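Local coordinates for protein AxyAgu115A (Amphibacillus xylanus NBRC 15112, PDB 6NPS) that probably removes alpha-linked glucuronic acid side groups from glucuronoxylan as a family GH115 alpha-glucuronidase, in coordination with alpha-arabinofuranosidases, at residues A[258-261]-A[266-269]; A[268-271]-A[275-278]; A[359-364]-A[872-877]; A[456-461]-A[568-573]; A[488-493]-A[504-509]. The protein carries 3 engineered substitutions. All blocks are in the same frame, centred on the assembly; numbering follows the deposited sequence. Where two conformers were deposited one is given.

Interaction 1 (A[258-261]-A[266-269]); sequences KYLR and IYGD
Arg261 and Asp269 close a surface loop in the connection between strands 241-242 and 298-300 of the TIM barrel. Arg261 is the first residue beyond helix 256-260. The chain then doubles back, and Arg261 CA comes within 5.1 Å of Asp269 CA. A salt bridge joins the two side chains. Arg261 CG sits between its own backbone N and carbonyl carbon (chi1 70°), and a bend at chi3 swings the guanidinium round to the acid. One carboxylate oxygen, Asp269 OD2, lies at the guanidinium edge, near its plane. It is gripped by both NE and NH2 of Arg261. The modelled NE to OD2 distance is very short, so its exact length is doubtful. The bond from Arg261 NH2 to Asp269 OD2, 2.8 Å, is weak because it is bent. The two flat groups are 63° apart, so the carboxylate is not aligned flat with the guanidinium.

The backbones are also close, with Arg261 CA 3.4 Å from Gly268 O. Gly268 has positive phi and also makes a backbone bond to Gly262. One residue before Gly268, Tyr267 bonds Asp286 of helix 277-291 through its hydroxyl. Its ring turns an edge to the end of helix 256-260: Tyr267 CD1 lies 3.5 Å from Leu260 O and 3.7 Å from Leu260 CB.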
# COMPACT_ATOMS: atom_id res chain seq x y z
N LYS A 258 46.75 -0.90 -6.03
CA LYS A 258 46.15 -1.17 -7.32
C LYS A 258 47.11 -0.89 -8.48
O LYS A 258 47.06 -1.58 -9.50
CB LYS A 258 44.86 -0.35 -7.48
CG LYS A 258 44.00 -0.83 -8.62
CD LYS A 258 42.86 0.14 -8.94
CE LYS A 258 43.22 1.59 -8.66
NZ LYS A 258 42.16 2.51 -9.14
N TYR A 259 47.97 0.13 -8.36
CA TYR A 259 48.88 0.51 -9.44
C TYR A 259 50.23 -0.19 -9.36
O TYR A 259 50.96 -0.20 -10.36
CB TYR A 259 49.14 2.03 -9.43
CG TYR A 259 47.91 2.90 -9.64
CD1 TYR A 259 47.59 3.40 -10.90
CD2 TYR A 259 47.08 3.24 -8.57
CE1 TYR A 259 46.48 4.21 -11.09
CE2 TYR A 259 45.96 4.04 -8.76
CZ TYR A 259 45.67 4.53 -10.02
OH TYR A 259 44.56 5.32 -10.21
N LEU A 260 50.60 -0.72 -8.20
CA LEU A 260 51.90 -1.33 -7.98
C LEU A 260 51.87 -2.85 -8.01
O LEU A 260 52.93 -3.48 -8.07
CB LEU A 260 52.49 -0.85 -6.63
CG LEU A 260 52.67 0.66 -6.51
CD1 LEU A 260 53.10 1.07 -5.12
CD2 LEU A 260 53.61 1.22 -7.52
N ARG A 261 50.68 -3.46 -7.96
CA ARG A 261 50.58 -4.91 -7.91
C ARG A 261 50.68 -5.52 -9.30
O ARG A 261 50.56 -4.83 -10.32
CB ARG A 261 49.25 -5.33 -7.27
CG ARG A 261 48.04 -5.03 -8.16
CD ARG A 261 46.72 -5.28 -7.44
NE ARG A 261 46.47 -6.71 -7.32
CZ ARG A 261 45.60 -7.24 -6.46
NH1 ARG A 261 44.88 -6.45 -5.65
NH2 ARG A 261 45.44 -8.56 -6.41
N ILE A 266 57.35 -7.06 -7.51
CA ILE A 266 57.92 -7.35 -6.19
C ILE A 266 56.88 -7.28 -5.08
O ILE A 266 57.16 -7.72 -3.95
CB ILE A 266 59.08 -6.39 -5.84
CG1 ILE A 266 58.64 -4.94 -6.03
CG2 ILE A 266 60.33 -6.77 -6.60
CD1 ILE A 266 59.50 -3.91 -5.28
N TYR A 267 55.71 -6.70 -5.34
CA TYR A 267 54.65 -6.61 -4.34
C TYR A 267 53.58 -7.68 -4.51
O TYR A 267 52.56 -7.65 -3.79
CB TYR A 267 54.01 -5.22 -4.37
CG TYR A 267 54.99 -4.09 -4.30
CD1 TYR A 267 55.11 -3.18 -5.35
CD2 TYR A 267 55.82 -3.92 -3.20
CE1 TYR A 267 56.02 -2.14 -5.29
CE2 TYR A 267 56.73 -2.88 -3.13
CZ TYR A 267 56.82 -2.00 -4.17
OH TYR A 267 57.70 -0.95 -4.10
N GLY A 268 53.77 -8.61 -5.45
CA GLY A 268 52.81 -9.69 -5.69
C GLY A 268 51.51 -9.15 -6.29
O GLY A 268 51.41 -8.00 -6.74
N ASP A 269 50.49 -10.02 -6.28
CA ASP A 269 49.19 -9.68 -6.87
C ASP A 269 48.06 -10.29 -6.03
O ASP A 269 47.18 -11.01 -6.53
CB ASP A 269 49.08 -10.15 -8.32
CG ASP A 269 48.12 -9.29 -9.13
OD1 ASP A 269 48.21 -9.28 -10.38
OD2 ASP A 269 47.28 -8.60 -8.51

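Interaction 2 (A[268-271]-A[275-278]); sequences GDAW and TNRE
Asn276 reaches Ala270 because its CG is anti to the backbone N (chi1 175°), which extends the amide from the start of helix 277-291 toward segment 268-271. The amide nitrogen then meets a backbone carbonyl. Asn276 ND2 donates to Ala270 O at 2.9 Å, and the N-H points almost straight at the oxygen. The oxygen lies in the amide plane of Asn276. Seen from the acceptor, the donor is tilted a little from the carbonyl plane, with a C=O to donor angle of 137°. ND2 also bonds Tyr267 O, so the amide bridges two carbonyls of the same loop and its rotation is probably fixed.

The other end of the amide does a second job. Asn276 is the N-cap of helix 277-291, and OD1 makes a weak bond to Gly279 N. OD1 also lies 3.6 Å from Gly268 CA. A beta carbon on Gly268 would run into OD1, and the positive phi there also favours glycine. The beta carbons also touch: Ala270 CB is 3.9 Å from Asn276 CB. Thr275 OG1 sits beside the same methyl, 4.1 Å from Ala270 CB.

The contact is on the surface. Ala270 N is bonded to Tyr257 OH of helix 256-260. Next in the chain, Trp271 packs on Ile280 and Trp284 of helix 277-291. The loop is thus held between two successive helices of the connection from strand 241-242 to strand 298-300.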
# COMPACT_ATOMS: atom_id res chain seq x y z
N GLY A 268 53.77 -8.61 -5.45
CA GLY A 268 52.81 -9.69 -5.69
C GLY A 268 51.51 -9.15 -6.29
O GLY A 268 51.41 -8.00 -6.74
N ASP A 269 50.49 -10.02 -6.28
CA ASP A 269 49.19 -9.68 -6.87
C ASP A 269 48.06 -10.29 -6.03
O ASP A 269 47.18 -11.01 -6.53
CB ASP A 269 49.08 -10.15 -8.32
CG ASP A 269 48.12 -9.29 -9.13
OD1 ASP A 269 48.21 -9.28 -10.38
OD2 ASP A 269 47.28 -8.60 -8.51
N ALA A 270 48.07 -9.99 -4.74
CA ALA A 270 47.11 -10.54 -3.80
C ALA A 270 47.19 -9.74 -2.51
O ALA A 270 48.25 -9.69 -1.88
CB ALA A 270 47.38 -12.02 -3.54
N TRP A 271 46.09 -9.08 -2.14
CA TRP A 271 46.01 -8.37 -0.85
C TRP A 271 45.73 -9.43 0.21
O TRP A 271 44.60 -9.63 0.65
CB TRP A 271 44.95 -7.28 -0.90
CG TRP A 271 45.00 -6.35 0.27
CD1 TRP A 271 44.07 -6.22 1.26
CD2 TRP A 271 46.05 -5.41 0.57
NE1 TRP A 271 44.47 -5.26 2.16
CE2 TRP A 271 45.68 -4.74 1.76
CE3 TRP A 271 47.25 -5.06 -0.06
CZ2 TRP A 271 46.48 -3.76 2.34
CZ3 TRP A 271 48.04 -4.09 0.52
CH2 TRP A 271 47.65 -3.44 1.71
N THR A 275 49.00 -15.71 1.50
CA THR A 275 49.48 -16.25 0.23
C THR A 275 50.50 -15.35 -0.46
O THR A 275 51.25 -15.83 -1.31
CB THR A 275 48.30 -16.52 -0.73
OG1 THR A 275 47.69 -15.27 -1.09
CG2 THR A 275 47.24 -17.41 -0.07
N ASN A 276 50.54 -14.06 -0.12
CA ASN A 276 51.49 -13.12 -0.71
C ASN A 276 52.23 -12.40 0.43
O ASN A 276 52.25 -11.17 0.52
CB ASN A 276 50.75 -12.16 -1.66
CG ASN A 276 51.64 -11.07 -2.24
OD1 ASN A 276 52.83 -11.28 -2.46
ND2 ASN A 276 51.07 -9.88 -2.46
N ARG A 277 52.85 -13.18 1.31
CA ARG A 277 53.49 -12.58 2.48
C ARG A 277 54.60 -11.62 2.08
O ARG A 277 54.61 -10.47 2.49
CB ARG A 277 54.05 -13.67 3.40
CG ARG A 277 54.83 -13.09 4.56
CD ARG A 277 54.95 -14.10 5.65
NE ARG A 277 55.40 -13.49 6.88
CZ ARG A 277 54.92 -13.82 8.07
NH1 ARG A 277 53.98 -14.76 8.16
NH2 ARG A 277 55.37 -13.21 9.16
N GLU A 278 55.53 -12.08 1.23
CA GLU A 278 56.71 -11.28 0.92
C GLU A 278 56.36 -10.04 0.09
O GLU A 278 56.95 -8.97 0.28
CB GLU A 278 57.75 -12.13 0.18
CG GLU A 278 57.92 -13.51 0.79
CD GLU A 278 57.23 -14.61 -0.02
OE1 GLU A 278 55.98 -14.66 -0.00
OE2 GLU A 278 57.95 -15.41 -0.68

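Interaction 3 (A[359-364]-A[872-877]); sequences FFYGDE and VTREGT
Tyr361 and Arg874 meet at an interface between the catalytic-family barrel region and the C-terminal domain, from parts of the chain more than 500 residues apart. Tyr361 ends helix 356-361. Arg874 sits in the loop between strands 858-866 and 879-884. Its chain runs over one face of the Tyr361 ring, with CB 4.3 Å from the ring centroid in a CH-pi contact. Phe360 CD2 lies over the opposite face, so the ring is sandwiched. Arg874 CD lies 3.7 Å from Tyr361 CB. The ring and guanidinium planes are 24° apart. Tyr361 OH bonds Thr392 OG1.

The arginine is carried by a type I beta turn from Thr873 to Gly876. An ST turn overlaps it: Thr873 OG1 accepts from Glu875 N at 3.2 Å. From this turn the chain bends at chi3, which brings NH1 to the backbone just past the helix. Arg874 NH1 donates to Gly362 O at 3.3 Å, from above the carbonyl plane. Arg874 was modelled in two conformers, so the contacts of its guanidinium are somewhat doubtful. With an alanine at Tyr361, the Arg874 chain would probably lose its platform and Thr392 its hydroxyl partner.

Gly362 has positive phi, at backbone angles where a beta carbon would jam against the preceding carbonyl O. Asp363 OD2 bonds Thr366 N, while Asp363 CA lies 3.9 Å from Arg874 NH2.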
# COMPACT_ATOMS: atom_id res chain seq x y z
N PHE A 359 37.85 -8.80 17.30
CA PHE A 359 39.18 -9.40 17.20
C PHE A 359 40.05 -8.97 18.38
O PHE A 359 40.91 -9.74 18.82
CB PHE A 359 39.86 -9.00 15.88
CG PHE A 359 39.11 -9.46 14.63
CD1 PHE A 359 38.14 -10.45 14.69
CD2 PHE A 359 39.41 -8.90 13.40
CE1 PHE A 359 37.47 -10.87 13.55
CE2 PHE A 359 38.75 -9.32 12.25
CZ PHE A 359 37.78 -10.30 12.32
N PHE A 360 39.80 -7.78 18.91
CA PHE A 360 40.64 -7.23 19.97
C PHE A 360 40.42 -7.98 21.28
O PHE A 360 41.38 -8.46 21.91
CB PHE A 360 40.36 -5.73 20.12
CG PHE A 360 41.11 -5.06 21.25
CD1 PHE A 360 42.50 -5.00 21.24
CD2 PHE A 360 40.42 -4.50 22.32
CE1 PHE A 360 43.19 -4.38 22.28
CE2 PHE A 360 41.10 -3.89 23.37
CZ PHE A 360 42.48 -3.82 23.35
N TYR A 361 39.15 -8.14 21.69
CA TYR A 361 38.84 -8.72 22.99
C TYR A 361 38.96 -10.25 22.99
O TYR A 361 39.65 -10.82 23.84
CB TYR A 361 37.44 -8.29 23.40
CG TYR A 361 37.29 -6.79 23.60
CD1 TYR A 361 38.01 -6.11 24.58
CD2 TYR A 361 36.39 -6.05 22.82
CE1 TYR A 361 37.86 -4.75 24.78
CE2 TYR A 361 36.23 -4.67 23.01
CZ TYR A 361 36.97 -4.03 23.99
OH TYR A 361 36.81 -2.67 24.16
N GLY A 362 38.33 -10.92 22.02
CA GLY A 362 38.32 -12.38 21.93
C GLY A 362 37.07 -13.02 22.52
O GLY A 362 35.98 -12.46 22.40
N ASP A 363 37.23 -14.19 23.07
CA ASP A 363 36.14 -14.91 23.66
C ASP A 363 36.69 -15.90 24.64
O ASP A 363 37.88 -16.03 24.81
CB ASP A 363 35.23 -15.56 22.62
CG ASP A 363 35.85 -16.78 21.95
OD1 ASP A 363 35.25 -17.21 20.96
OD2 ASP A 363 36.90 -17.32 22.37
N GLU A 364 35.78 -16.69 25.19
CA GLU A 364 36.12 -17.64 26.21
C GLU A 364 37.19 -18.62 25.73
O GLU A 364 38.12 -18.93 26.49
CB GLU A 364 34.86 -18.44 26.53
CG GLU A 364 33.57 -17.63 26.53
CD GLU A 364 32.74 -17.76 25.25
OE1 GLU A 364 31.75 -17.00 25.09
OE2 GLU A 364 33.08 -18.60 24.40
N VAL A 872 28.64 -0.44 26.74
CA VAL A 872 30.02 0.07 26.85
C VAL A 872 31.04 -1.01 27.14
O VAL A 872 32.26 -0.72 27.09
CB VAL A 872 30.15 1.16 27.94
CG1 VAL A 872 29.22 2.28 27.64
CG2 VAL A 872 29.88 0.56 29.35
N THR A 873 30.62 -2.23 27.45
CA THR A 873 31.57 -3.32 27.68
C THR A 873 31.36 -4.43 26.66
O THR A 873 30.34 -4.50 25.97
CB THR A 873 31.48 -3.92 29.09
OG1 THR A 873 30.37 -4.83 29.15
CG2 THR A 873 31.37 -2.84 30.19
N ARG A 874 32.34 -5.34 26.58
CA ARG A 874 32.25 -6.42 25.62
C ARG A 874 31.17 -7.43 25.97
O ARG A 874 30.88 -8.31 25.15
CB ARG A 874 33.60 -7.12 25.47
CG ARG A 874 34.07 -7.83 26.73
CD ARG A 874 35.52 -8.28 26.59
NE ARG A 874 35.69 -9.72 26.81
CZ ARG A 874 35.44 -10.65 25.90
NH1 ARG A 874 35.01 -10.31 24.70
NH2 ARG A 874 35.63 -11.93 26.20
N GLU A 875 30.54 -7.30 27.15
CA GLU A 875 29.48 -8.20 27.57
C GLU A 875 28.13 -7.90 26.91
O GLU A 875 27.21 -8.72 27.02
CB GLU A 875 29.35 -8.17 29.10
CG GLU A 875 30.38 -9.05 29.82
CD GLU A 875 31.54 -8.26 30.45
OE1 GLU A 875 31.75 -8.39 31.67
OE2 GLU A 875 32.23 -7.51 29.72
N GLY A 876 27.99 -6.76 26.24
CA GLY A 876 26.84 -6.54 25.38
C GLY A 876 25.50 -6.45 26.08
O GLY A 876 24.47 -6.78 25.46
N THR A 877 25.47 -5.98 27.33
CA THR A 877 24.24 -5.79 28.09
C THR A 877 24.09 -4.32 28.51
O THR A 877 25.06 -3.56 28.53
CB THR A 877 24.23 -6.68 29.36
OG1 THR A 877 25.44 -6.46 30.10
CG2 THR A 877 24.16 -8.15 28.99

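Interaction 4 (A[456-461]-A[568-573]); sequences TQELPL and FALVYY
Thr456 and Leu570 mark the closest approach of the two backbones, with their CA atoms 6.4 Å apart. Thr456 lies in the loop between strand 446-450, the last of the TIM barrel, and helix 458-469. Its phi is positive, and Gln457 after it is the N-cap of the helix. Segment 568-573 lies within helix 564-596. Here that helix widens into a pi-type turn, with Tyr573 N bonded to Phe568 O at 2.8 Å.

Two side-chain pairs carry the packing. Thr456 turns its methyl to the ring edge of Tyr573, with CG2 near the ring plane and 3.8 Å from CE2. Its hydroxyl goes elsewhere, to Asn424 N. The Tyr573 ring is itself stacked on Tyr623 of helix 601-629. Glu458 and Leu570 cross at about a right angle. The glutamate chain is bent at chi2 (86°), so its whole length passes the methyl: Leu570 CD2 is 3.8 Å from Glu458 OE1 and 4.1 Å from Glu458 CB. The bend also turns the carboxylate back on its own chain, where Glu458 OE2 takes a weak bond from Thr456 N. Trp142 NE1 gives OE2 another weak bond.

A water bridges the backbones. It donates to Ala569 O at 2.9 Å and accepts, weakly, from Thr456 N at 3.4 Å. The chemistry is thus mostly methyl against ring edge and methyl against carboxylate chain. This suggests a seam held mainly by fit, with the water probably helping to satisfy backbone atoms of buried residues where barrel loop and long helix meet.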
# COMPACT_ATOMS: atom_id res chain seq x y z
N THR A 456 28.86 21.97 4.61
CA THR A 456 27.73 22.00 5.54
C THR A 456 28.05 21.35 6.89
O THR A 456 27.24 21.44 7.82
CB THR A 456 26.45 21.35 4.98
OG1 THR A 456 26.52 19.92 5.11
CG2 THR A 456 26.26 21.71 3.49
N GLN A 457 29.24 20.77 7.05
CA GLN A 457 29.61 20.24 8.36
C GLN A 457 30.37 21.24 9.24
O GLN A 457 30.92 20.84 10.26
CB GLN A 457 30.44 18.95 8.21
CG GLN A 457 29.85 17.91 7.27
CD GLN A 457 28.56 17.29 7.82
OE1 GLN A 457 28.24 17.47 8.99
NE2 GLN A 457 27.83 16.58 6.98
N GLU A 458 30.37 22.53 8.89
CA GLU A 458 31.26 23.47 9.57
C GLU A 458 30.88 23.68 11.03
O GLU A 458 31.75 23.76 11.89
CB GLU A 458 31.30 24.81 8.84
CG GLU A 458 31.88 24.76 7.42
CD GLU A 458 30.83 24.38 6.35
OE1 GLU A 458 29.65 24.17 6.71
OE2 GLU A 458 31.21 24.30 5.16
N LEU A 459 29.57 23.76 11.36
CA LEU A 459 29.22 23.95 12.77
C LEU A 459 29.60 22.73 13.62
O LEU A 459 30.30 22.90 14.63
CB LEU A 459 27.72 24.27 12.91
CG LEU A 459 27.19 24.26 14.35
CD1 LEU A 459 27.76 25.47 15.07
CD2 LEU A 459 25.67 24.33 14.40
N PRO A 460 29.20 21.50 13.28
CA PRO A 460 29.58 20.37 14.15
C PRO A 460 31.08 20.05 14.11
O PRO A 460 31.62 19.58 15.12
CB PRO A 460 28.72 19.21 13.65
CG PRO A 460 28.39 19.55 12.26
CD PRO A 460 28.31 21.08 12.20
N LEU A 461 31.77 20.34 13.00
CA LEU A 461 33.23 20.17 12.97
C LEU A 461 33.91 21.19 13.88
O LEU A 461 34.86 20.86 14.60
CB LEU A 461 33.75 20.29 11.52
CG LEU A 461 35.30 20.23 11.39
CD1 LEU A 461 35.80 18.89 11.93
CD2 LEU A 461 35.75 20.46 9.93
N PHE A 568 24.34 32.05 2.91
CA PHE A 568 23.79 30.98 2.09
C PHE A 568 24.47 29.64 2.38
O PHE A 568 23.81 28.62 2.59
CB PHE A 568 23.95 31.33 0.60
CG PHE A 568 23.21 30.38 -0.30
CD1 PHE A 568 21.92 30.68 -0.73
CD2 PHE A 568 23.77 29.17 -0.68
CE1 PHE A 568 21.22 29.79 -1.54
CE2 PHE A 568 23.07 28.28 -1.47
CZ PHE A 568 21.79 28.60 -1.91
N ALA A 569 25.80 29.61 2.37
CA ALA A 569 26.50 28.35 2.53
C ALA A 569 26.42 27.81 3.95
O ALA A 569 26.36 26.59 4.14
CB ALA A 569 27.97 28.51 2.11
N LEU A 570 26.37 28.68 4.96
CA LEU A 570 26.40 28.22 6.34
C LEU A 570 25.01 28.04 6.95
O LEU A 570 24.86 27.26 7.90
CB LEU A 570 27.19 29.22 7.22
CG LEU A 570 28.71 29.32 6.91
CD1 LEU A 570 29.44 30.36 7.78
CD2 LEU A 570 29.43 27.97 7.02
N VAL A 571 24.00 28.80 6.50
CA VAL A 571 22.72 28.76 7.20
C VAL A 571 21.60 28.41 6.22
O VAL A 571 20.84 27.45 6.42
CB VAL A 571 22.45 30.10 7.90
CG1 VAL A 571 21.10 30.06 8.61
CG2 VAL A 571 23.60 30.41 8.87
N TYR A 572 21.47 29.18 5.15
CA TYR A 572 20.29 29.05 4.29
C TYR A 572 20.27 27.69 3.58
O TYR A 572 19.25 26.99 3.59
CB TYR A 572 20.27 30.20 3.28
CG TYR A 572 19.00 30.25 2.45
CD1 TYR A 572 17.85 30.89 2.93
CD2 TYR A 572 18.97 29.68 1.17
CE1 TYR A 572 16.68 30.94 2.14
CE2 TYR A 572 17.82 29.72 0.39
CZ TYR A 572 16.70 30.36 0.87
OH TYR A 572 15.57 30.40 0.10
N TYR A 573 21.37 27.31 2.92
CA TYR A 573 21.35 26.05 2.16
C TYR A 573 21.14 24.83 3.07
O TYR A 573 20.24 24.02 2.78
CB TYR A 573 22.65 25.97 1.33
CG TYR A 573 22.82 24.62 0.68
CD1 TYR A 573 21.98 24.21 -0.34
CD2 TYR A 573 23.82 23.74 1.11
CE1 TYR A 573 22.12 22.95 -0.94
CE2 TYR A 573 23.97 22.50 0.51
CZ TYR A 573 23.10 22.11 -0.49
OH TYR A 573 23.23 20.87 -1.06
O HOH W 1 28.43 24.93 3.06

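Interaction 5 (A[488-493]-A[504-509]); sequences QWIEQQ and DKVFEL
Val506 and Phe507 of helix 500-519 pack on Ile490 of helix 482-494, the helix before it in the chain. This is plain helix-to-helix packing with one isoleucine pressed against two successive residues. Val506 comes first. Its CG1 is anti to the backbone N (chi1 173°) and slides alongside Ile490, lying 3.7 Å from Ile490 CG1. Ile490 CG2 touches the same methyl at 4.0 Å from Val506 CG1. Val506 also packs on Leu555 of helix 537-558 and Val571 of helix 564-596, so it sits where four helices meet.

Phe507 is next. Its ring leads away from Ile490 and makes a cation-pi contact with Lys487. What Ile490 meets is the root of the residue. Ile490 reaches that far because its chain is extended at chi2 (159°), which carries CD1 alongside Val506 CG1 to the backbone of Phe507. CD1 lies near the plane of the Phe507 ring, at its edge. Cut back to an alanine, Ile490 would lose CG1, CG2 and CD1, and a gap would probably open beside Val506 and the Phe507 backbone. The tightest approach is to that backbone: Phe507 CB is 3.8 Å from Ile490 CD1, and Phe507 CA is 3.5 Å from it.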
# COMPACT_ATOMS: atom_id res chain seq x y z
N GLN A 488 27.77 31.52 20.23
CA GLN A 488 29.11 32.05 20.03
C GLN A 488 29.60 31.79 18.61
O GLN A 488 30.34 32.62 18.03
CB GLN A 488 30.08 31.45 21.06
CG GLN A 488 29.87 32.10 22.42
CD GLN A 488 30.70 31.51 23.55
OE1 GLN A 488 31.90 31.25 23.40
NE2 GLN A 488 30.07 31.33 24.71
N TRP A 489 29.24 30.64 18.04
CA TRP A 489 29.65 30.36 16.68
C TRP A 489 28.96 31.31 15.70
O TRP A 489 29.58 31.77 14.74
CB TRP A 489 29.35 28.90 16.36
CG TRP A 489 29.83 28.39 15.04
CD1 TRP A 489 31.06 27.78 14.78
CD2 TRP A 489 29.09 28.35 13.81
NE1 TRP A 489 31.11 27.40 13.46
CE2 TRP A 489 29.93 27.73 12.84
CE3 TRP A 489 27.80 28.77 13.44
CZ2 TRP A 489 29.52 27.54 11.51
CZ3 TRP A 489 27.40 28.61 12.13
CH2 TRP A 489 28.25 27.99 11.17
N ILE A 490 27.67 31.61 15.93
CA ILE A 490 26.96 32.58 15.09
C ILE A 490 27.61 33.96 15.16
O ILE A 490 27.80 34.63 14.15
CB ILE A 490 25.48 32.62 15.50
CG1 ILE A 490 24.82 31.33 15.08
CG2 ILE A 490 24.75 33.87 14.88
CD1 ILE A 490 23.52 31.04 15.85
N GLU A 491 28.00 34.39 16.37
CA GLU A 491 28.67 35.68 16.52
C GLU A 491 29.97 35.72 15.73
O GLU A 491 30.32 36.74 15.12
CB GLU A 491 28.94 35.94 18.00
CG GLU A 491 29.35 37.37 18.29
CD GLU A 491 28.19 38.32 18.11
OE1 GLU A 491 28.41 39.49 17.71
OE2 GLU A 491 27.05 37.88 18.36
N GLN A 492 30.71 34.61 15.75
CA GLN A 492 31.99 34.51 15.05
C GLN A 492 31.82 34.63 13.54
O GLN A 492 32.64 35.26 12.87
CB GLN A 492 32.65 33.18 15.43
CG GLN A 492 34.02 32.89 14.89
CD GLN A 492 34.55 31.56 15.46
OE1 GLN A 492 34.04 30.48 15.13
NE2 GLN A 492 35.53 31.65 16.35
N GLN A 493 30.76 34.04 12.98
CA GLN A 493 30.52 34.18 11.54
C GLN A 493 29.82 35.49 11.17
O GLN A 493 30.03 35.99 10.06
CB GLN A 493 29.67 33.04 11.00
CG GLN A 493 29.98 31.66 11.52
CD GLN A 493 31.45 31.37 11.61
OE1 GLN A 493 32.22 31.78 10.74
NE2 GLN A 493 31.86 30.66 12.68
N ASP A 504 19.47 35.84 16.79
CA ASP A 504 18.69 34.82 17.45
C ASP A 504 17.83 34.06 16.45
O ASP A 504 17.47 32.91 16.69
CB ASP A 504 17.81 35.37 18.57
CG ASP A 504 17.28 34.25 19.49
OD1 ASP A 504 17.99 33.87 20.46
OD2 ASP A 504 16.17 33.73 19.24
N LYS A 505 17.48 34.69 15.33
CA LYS A 505 16.79 33.93 14.30
C LYS A 505 17.73 32.90 13.68
O LYS A 505 17.32 31.75 13.44
CB LYS A 505 16.23 34.89 13.25
CG LYS A 505 15.01 35.69 13.78
CD LYS A 505 14.54 36.72 12.76
CE LYS A 505 13.32 37.46 13.33
NZ LYS A 505 12.79 38.40 12.33
N VAL A 506 19.00 33.27 13.45
CA VAL A 506 19.98 32.28 12.97
C VAL A 506 20.08 31.11 13.95
O VAL A 506 20.14 29.95 13.55
CB VAL A 506 21.35 32.92 12.74
CG1 VAL A 506 22.40 31.81 12.39
CG2 VAL A 506 21.24 33.97 11.62
N PHE A 507 20.06 31.40 15.25
CA PHE A 507 20.09 30.32 16.23
C PHE A 507 18.87 29.40 16.08
O PHE A 507 19.01 28.17 16.08
CB PHE A 507 20.16 30.87 17.65
CG PHE A 507 20.07 29.80 18.69
CD1 PHE A 507 21.15 28.96 18.94
CD2 PHE A 507 18.87 29.55 19.35
CE1 PHE A 507 21.06 27.93 19.86
CE2 PHE A 507 18.77 28.52 20.27
CZ PHE A 507 19.88 27.70 20.53
N GLU A 508 17.66 29.96 15.93
CA GLU A 508 16.48 29.12 15.68
C GLU A 508 16.68 28.22 14.46
O GLU A 508 16.21 27.08 14.47
CB GLU A 508 15.24 29.97 15.46
CG GLU A 508 14.76 30.75 16.68
CD GLU A 508 13.44 31.48 16.40
OE1 GLU A 508 12.41 30.80 16.14
OE2 GLU A 508 13.43 32.73 16.43
N LEU A 509 17.27 28.75 13.38
CA LEU A 509 17.44 27.98 12.14
C LEU A 509 18.40 26.81 12.36
O LEU A 509 18.12 25.68 11.95
CB LEU A 509 17.98 28.86 11.00
CG LEU A 509 17.01 29.93 10.52
CD1 LEU A 509 17.62 30.82 9.46
CD2 LEU A 509 15.73 29.26 9.99

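The contacts form two clusters with one outlier. Interactions 1 and 2 share Gly268 and Asp269, and their centres are 8 Å apart. They touch where Tyr267 O lies 3.0 Å from Asn276 ND2, a probable hydrogen bond, so the two contacts are joined directly. Interactions 4 and 5 are centred 11 Å apart in the helical region. There Leu459 CD1 lies 3.4 Å from Trp489 CD2, and Val571 of helix 564-596 packs on Val506 and Leu509. Interactions 1 and 5 are about 52 Å apart, centre to centre, on opposite sides of the chain's centre. Interaction 3 comes nearest to interaction 2, about 12 Å between nearest atoms. Along the chain it encloses interactions 4 and 5.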